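Local coordinates for protein GCN5-related N-acetyltransferase (Anabaena variabilis, PDB 2OZG) that binds coenzyme A and probably transfers an acetyl group from acetyl-CoA to an amine, perhaps that of an aminoglycoside, as a GCN5-related N-acetyltransferase, at residues Y204-K209 against V242-T247; L237-V242 against T270-E275. All blocks are in the same frame, centred on the assembly; numbering follows the deposited sequence.

Interaction 1: residues Y204-K209 against V242-T247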
# COMPACT_ATOMS: atom_id res chain seq x y z
N TYR A 204 -28.85 -16.99 -11.58
CA TYR A 204 -29.18 -18.38 -11.31
C TYR A 204 -30.37 -18.38 -10.38
O TYR A 204 -30.47 -17.52 -9.51
CB TYR A 204 -28.00 -19.03 -10.56
CG TYR A 204 -26.82 -19.36 -11.45
CD1 TYR A 204 -25.95 -18.36 -11.88
CD2 TYR A 204 -26.56 -20.67 -11.83
CE1 TYR A 204 -24.91 -18.66 -12.67
CE2 TYR A 204 -25.50 -20.98 -12.67
CZ TYR A 204 -24.70 -19.97 -13.10
OH TYR A 204 -23.62 -20.30 -13.88
N LEU A 205 -31.22 -19.37 -10.54
CA LEU A 205 -32.30 -19.68 -9.60
C LEU A 205 -31.75 -20.78 -8.72
O LEU A 205 -30.98 -21.65 -9.19
CB LEU A 205 -33.54 -20.23 -10.28
CG LEU A 205 -34.29 -19.29 -11.23
CD1 LEU A 205 -35.52 -19.99 -11.88
CD2 LEU A 205 -34.68 -17.92 -10.59
N ILE A 206 -32.13 -20.73 -7.44
CA ILE A 206 -31.80 -21.75 -6.46
C ILE A 206 -33.07 -22.51 -6.19
O ILE A 206 -34.07 -21.93 -5.80
CB ILE A 206 -31.34 -21.13 -5.11
CG1 ILE A 206 -30.13 -20.25 -5.33
CG2 ILE A 206 -30.98 -22.23 -4.12
CD1 ILE A 206 -29.76 -19.36 -4.18
N GLY A 207 -33.03 -23.81 -6.40
CA GLY A 207 -34.14 -24.69 -6.10
C GLY A 207 -34.31 -25.80 -7.08
O GLY A 207 -33.66 -25.81 -8.16
N ASP A 208 -35.14 -26.78 -6.70
CA ASP A 208 -35.48 -27.85 -7.62
C ASP A 208 -36.31 -27.17 -8.71
O ASP A 208 -36.79 -26.03 -8.52
CB ASP A 208 -36.27 -29.00 -6.98
CG ASP A 208 -35.46 -29.78 -5.96
OD1 ASP A 208 -34.29 -30.10 -6.23
OD2 ASP A 208 -36.02 -30.08 -4.88
N LYS A 209 -36.43 -27.87 -9.84
CA LYS A 209 -37.15 -27.39 -11.02
C LYS A 209 -38.56 -27.01 -10.63
O LYS A 209 -39.25 -27.79 -9.96
CB LYS A 209 -37.21 -28.47 -12.13
N VAL A 242 -30.14 -21.11 1.53
CA VAL A 242 -28.93 -20.52 2.12
C VAL A 242 -27.73 -21.45 1.98
O VAL A 242 -26.68 -21.00 1.52
CB VAL A 242 -29.07 -20.04 3.59
CG1 VAL A 242 -27.76 -19.41 4.06
CG2 VAL A 242 -30.19 -19.03 3.76
N GLN A 243 -27.87 -22.73 2.32
CA GLN A 243 -26.75 -23.70 2.18
C GLN A 243 -26.29 -23.82 0.73
O GLN A 243 -25.09 -23.94 0.42
CB GLN A 243 -27.15 -25.08 2.67
CG GLN A 243 -27.46 -25.17 4.15
CD GLN A 243 -26.28 -24.80 5.12
OE1 GLN A 243 -25.11 -24.75 4.72
NE2 GLN A 243 -26.60 -24.60 6.41
N SER A 244 -27.26 -23.78 -0.16
CA SER A 244 -27.04 -23.90 -1.60
C SER A 244 -26.31 -22.67 -2.15
O SER A 244 -25.41 -22.77 -2.96
CB SER A 244 -28.37 -24.18 -2.29
OG SER A 244 -28.87 -25.51 -1.95
N PHE A 245 -26.66 -21.51 -1.62
CA PHE A 245 -26.00 -20.26 -1.96
C PHE A 245 -24.52 -20.32 -1.63
O PHE A 245 -23.66 -20.10 -2.48
CB PHE A 245 -26.72 -19.20 -1.12
CG PHE A 245 -26.14 -17.82 -1.17
CD1 PHE A 245 -26.56 -16.90 -2.12
CD2 PHE A 245 -25.27 -17.38 -0.15
CE1 PHE A 245 -26.05 -15.55 -2.09
CE2 PHE A 245 -24.75 -16.09 -0.14
CZ PHE A 245 -25.18 -15.16 -1.11
N TRP A 246 -24.22 -20.63 -0.38
CA TRP A 246 -22.85 -20.69 0.08
C TRP A 246 -22.10 -21.77 -0.63
O TRP A 246 -20.95 -21.56 -0.92
CB TRP A 246 -22.73 -20.93 1.58
CG TRP A 246 -22.96 -19.71 2.43
CD1 TRP A 246 -23.88 -19.57 3.42
CD2 TRP A 246 -22.26 -18.45 2.36
NE1 TRP A 246 -23.82 -18.29 3.99
CE2 TRP A 246 -22.84 -17.59 3.33
CE3 TRP A 246 -21.25 -17.95 1.53
CZ2 TRP A 246 -22.40 -16.29 3.51
CZ3 TRP A 246 -20.80 -16.63 1.74
CH2 TRP A 246 -21.38 -15.83 2.69
N THR A 247 -22.68 -22.96 -0.81
CA THR A 247 -22.01 -24.04 -1.55
C THR A 247 -21.62 -23.58 -2.96
O THR A 247 -20.50 -23.79 -3.41
CB THR A 247 -22.89 -25.30 -1.66
OG1 THR A 247 -23.19 -25.79 -0.36
CG2 THR A 247 -22.19 -26.39 -2.43

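Interaction 2: residues L237-V242 against T270-E275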
# COMPACT_ATOMS: atom_id res chain seq x y z
N LEU A 237 -35.03 -17.88 0.56
CA LEU A 237 -36.29 -17.94 1.32
C LEU A 237 -36.29 -19.01 2.40
O LEU A 237 -37.13 -18.97 3.30
CB LEU A 237 -37.49 -18.14 0.42
CG LEU A 237 -37.73 -17.07 -0.64
CD1 LEU A 237 -38.95 -17.43 -1.48
CD2 LEU A 237 -37.90 -15.70 0.00
N SER A 238 -35.32 -19.92 2.36
CA SER A 238 -35.28 -21.05 3.26
C SER A 238 -33.83 -21.42 3.52
O SER A 238 -32.95 -21.00 2.78
CB SER A 238 -35.98 -22.23 2.59
OG SER A 238 -35.22 -22.66 1.47
N ASN A 239 -33.61 -22.23 4.53
CA ASN A 239 -32.27 -22.69 4.86
C ASN A 239 -31.60 -23.52 3.75
O ASN A 239 -30.40 -23.38 3.52
CB ASN A 239 -32.27 -23.46 6.17
CG ASN A 239 -30.88 -23.83 6.60
OD1 ASN A 239 -29.92 -23.01 6.59
ND2 ASN A 239 -30.75 -25.07 6.95
N PRO A 240 -32.35 -24.44 3.11
CA PRO A 240 -31.75 -25.14 1.95
C PRO A 240 -31.26 -24.15 0.86
O PRO A 240 -30.28 -24.42 0.20
CB PRO A 240 -32.89 -25.99 1.46
CG PRO A 240 -33.70 -26.26 2.70
CD PRO A 240 -33.67 -24.98 3.43
N ALA A 241 -31.95 -23.02 0.69
CA ALA A 241 -31.49 -22.01 -0.29
C ALA A 241 -30.22 -21.37 0.22
O ALA A 241 -29.32 -21.12 -0.56
CB ALA A 241 -32.55 -20.98 -0.59
N VAL A 242 -30.14 -21.11 1.53
CA VAL A 242 -28.93 -20.52 2.12
C VAL A 242 -27.73 -21.45 1.98
O VAL A 242 -26.68 -21.00 1.52
CB VAL A 242 -29.07 -20.04 3.59
CG1 VAL A 242 -27.76 -19.41 4.06
CG2 VAL A 242 -30.19 -19.03 3.76
N THR A 270 -23.76 -14.98 7.33
CA THR A 270 -22.45 -15.31 7.92
C THR A 270 -22.60 -16.22 9.15
O THR A 270 -21.62 -16.79 9.63
CB THR A 270 -21.67 -14.04 8.27
OG1 THR A 270 -22.50 -13.13 8.99
CG2 THR A 270 -21.17 -13.34 7.00
N LEU A 271 -23.82 -16.40 9.63
CA LEU A 271 -24.03 -17.28 10.78
C LEU A 271 -23.66 -18.72 10.39
O LEU A 271 -23.15 -19.49 11.21
CB LEU A 271 -25.49 -17.19 11.29
CG LEU A 271 -25.87 -18.16 12.42
CD1 LEU A 271 -25.03 -17.91 13.64
CD2 LEU A 271 -27.31 -18.02 12.74
N LEU A 272 -23.88 -19.06 9.12
CA LEU A 272 -23.60 -20.39 8.65
C LEU A 272 -22.14 -20.71 8.28
O LEU A 272 -21.84 -21.85 8.02
CB LEU A 272 -24.52 -20.71 7.48
CG LEU A 272 -26.02 -20.67 7.79
CD1 LEU A 272 -26.77 -21.20 6.60
CD2 LEU A 272 -26.35 -21.51 9.01
N LEU A 273 -21.26 -19.72 8.24
CA LEU A 273 -19.83 -19.94 7.93
C LEU A 273 -19.09 -20.58 9.11
O LEU A 273 -19.44 -20.37 10.29
CB LEU A 273 -19.18 -18.60 7.62
CG LEU A 273 -19.75 -17.73 6.47
CD1 LEU A 273 -19.09 -16.32 6.46
CD2 LEU A 273 -19.56 -18.38 5.15
N PRO A 274 -18.05 -21.37 8.83
CA PRO A 274 -17.30 -21.98 9.90
C PRO A 274 -16.51 -20.98 10.72
O PRO A 274 -16.37 -21.19 11.91
CB PRO A 274 -16.38 -22.97 9.19
CG PRO A 274 -16.44 -22.66 7.80
CD PRO A 274 -17.57 -21.81 7.50
N GLU A 275 -16.03 -19.91 10.10
CA GLU A 275 -15.29 -18.88 10.82
C GLU A 275 -15.74 -17.49 10.44
O GLU A 275 -16.43 -17.28 9.44
CB GLU A 275 -13.80 -19.07 10.54
CG GLU A 275 -13.25 -20.46 10.96
CD GLU A 275 -13.28 -20.70 12.46
OE1 GLU A 275 -13.45 -19.71 13.20
OE2 GLU A 275 -13.12 -21.88 12.89

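Interaction 1: residues Y204-K209 against V242-T247
Ile206, on strand 202-206, reaches helix 239-250 with two branches of its side chain, and the contact across the segments is wholly van der Waals. The methyl CG2 meets CB of Ser244 at 3.7 Å, touching the serine through its methylene. The other branch runs out through CG1 to CD1, which comes to 4.3 Å from CB of Phe245; here too the helix is met at the root of a side chain, because the phenyl ring leads off away from the strand. The fork follows from the first torsion of Ile206: CG1 lies anti to the carbonyl carbon (chi1 -59°) and CG2 anti to the backbone N, which spreads the two methyls over successive helix residues. Leu156 and Ile216, from strands 156-158 and 211-222, pack against Ile206, and Ile216 also touches Phe245.

No hydrogen bond crosses between the segments; the hydroxyls of Ser244 and Thr247 bond within the helix and to a neighbouring loop. OG of the buried Ser244 is bonded to O of Pro240, one turn earlier, and to N of Leu154. Thr247 OG1 bonds O of Gln243 at 2.8 Å from 36° above the carbonyl plane, while N of Thr247 reaches the same oxygen at 2.9 Å from the opposite face, so two donors grip one carbonyl.

Aromatic packing continues along the helix: CD2 of Phe245 lies 4.0 Å above the ring plane of Trp246, offset toward its rim, and Trp246 meets Trp261 edge-to-face. The whole is a helix packed on strands of the second GNAT-family region, away from the coenzyme A sites.

Interaction 2: residues L237-V242 against T270-E275
Leu272 points its side chain at the first turn of helix 239-250, where a 3-10 turn in the loop between strands 258-263 and 279-290 packs on a helix start within the GNAT-family region. Its methyl CD1 touches two helix side chains, in directions roughly at right angles. Val242 offers CG1, which lies anti to the backbone N (chi1 -178°) and beside the carbonyl carbon; the two methyls are modelled 3.3 Å apart, closer than methyls normally come, so the spacing is doubtful. Asn239, one turn earlier, brings the end of its side chain alongside the same methyl, and the leucine runs at a slant to both partners. Thr236 and Leu269 also pack on Val242.

Lys370 of the third subunit packs on Leu272 and Thr368 of that subunit on Asn239, so the contact borders a subunit interface. Farther along the loop, Glu275 touches a coenzyme A that is not bound to this chain, and its carboxylate bonds Thr122 and Gln123 of the third subunit. At the helix start Ser238 is the N-cap: its OG, also hydrogen-bonded to Gln213 OE1, accepts a weak bond from N of Ala241, 3.4 Å long with an angle of 152° at the hydrogen.

How the interactions relate
Both contacts are built on helix 239-250 but use different parts of its surface; Val242 belongs to both ranges but touches only in interaction 2. Interaction 1 is core: its three touching residues are buried, and the helix lies against strand 202-206. Interaction 2 is only partly buried, joining the first turn to a loop beside the third subunit. Neither has a hydrogen bond across its segments; interaction 1 is purely apolar in its touching atoms, whereas in interaction 2 an amide side chain shares a leucine methyl with a valine. Their centres lie 11 Å apart, and they meet where Trp246 CE2 packs on Leu273 CD2 at 3.8 Å and Ile206 CG2 on Ala241 CA at 3.9 Å.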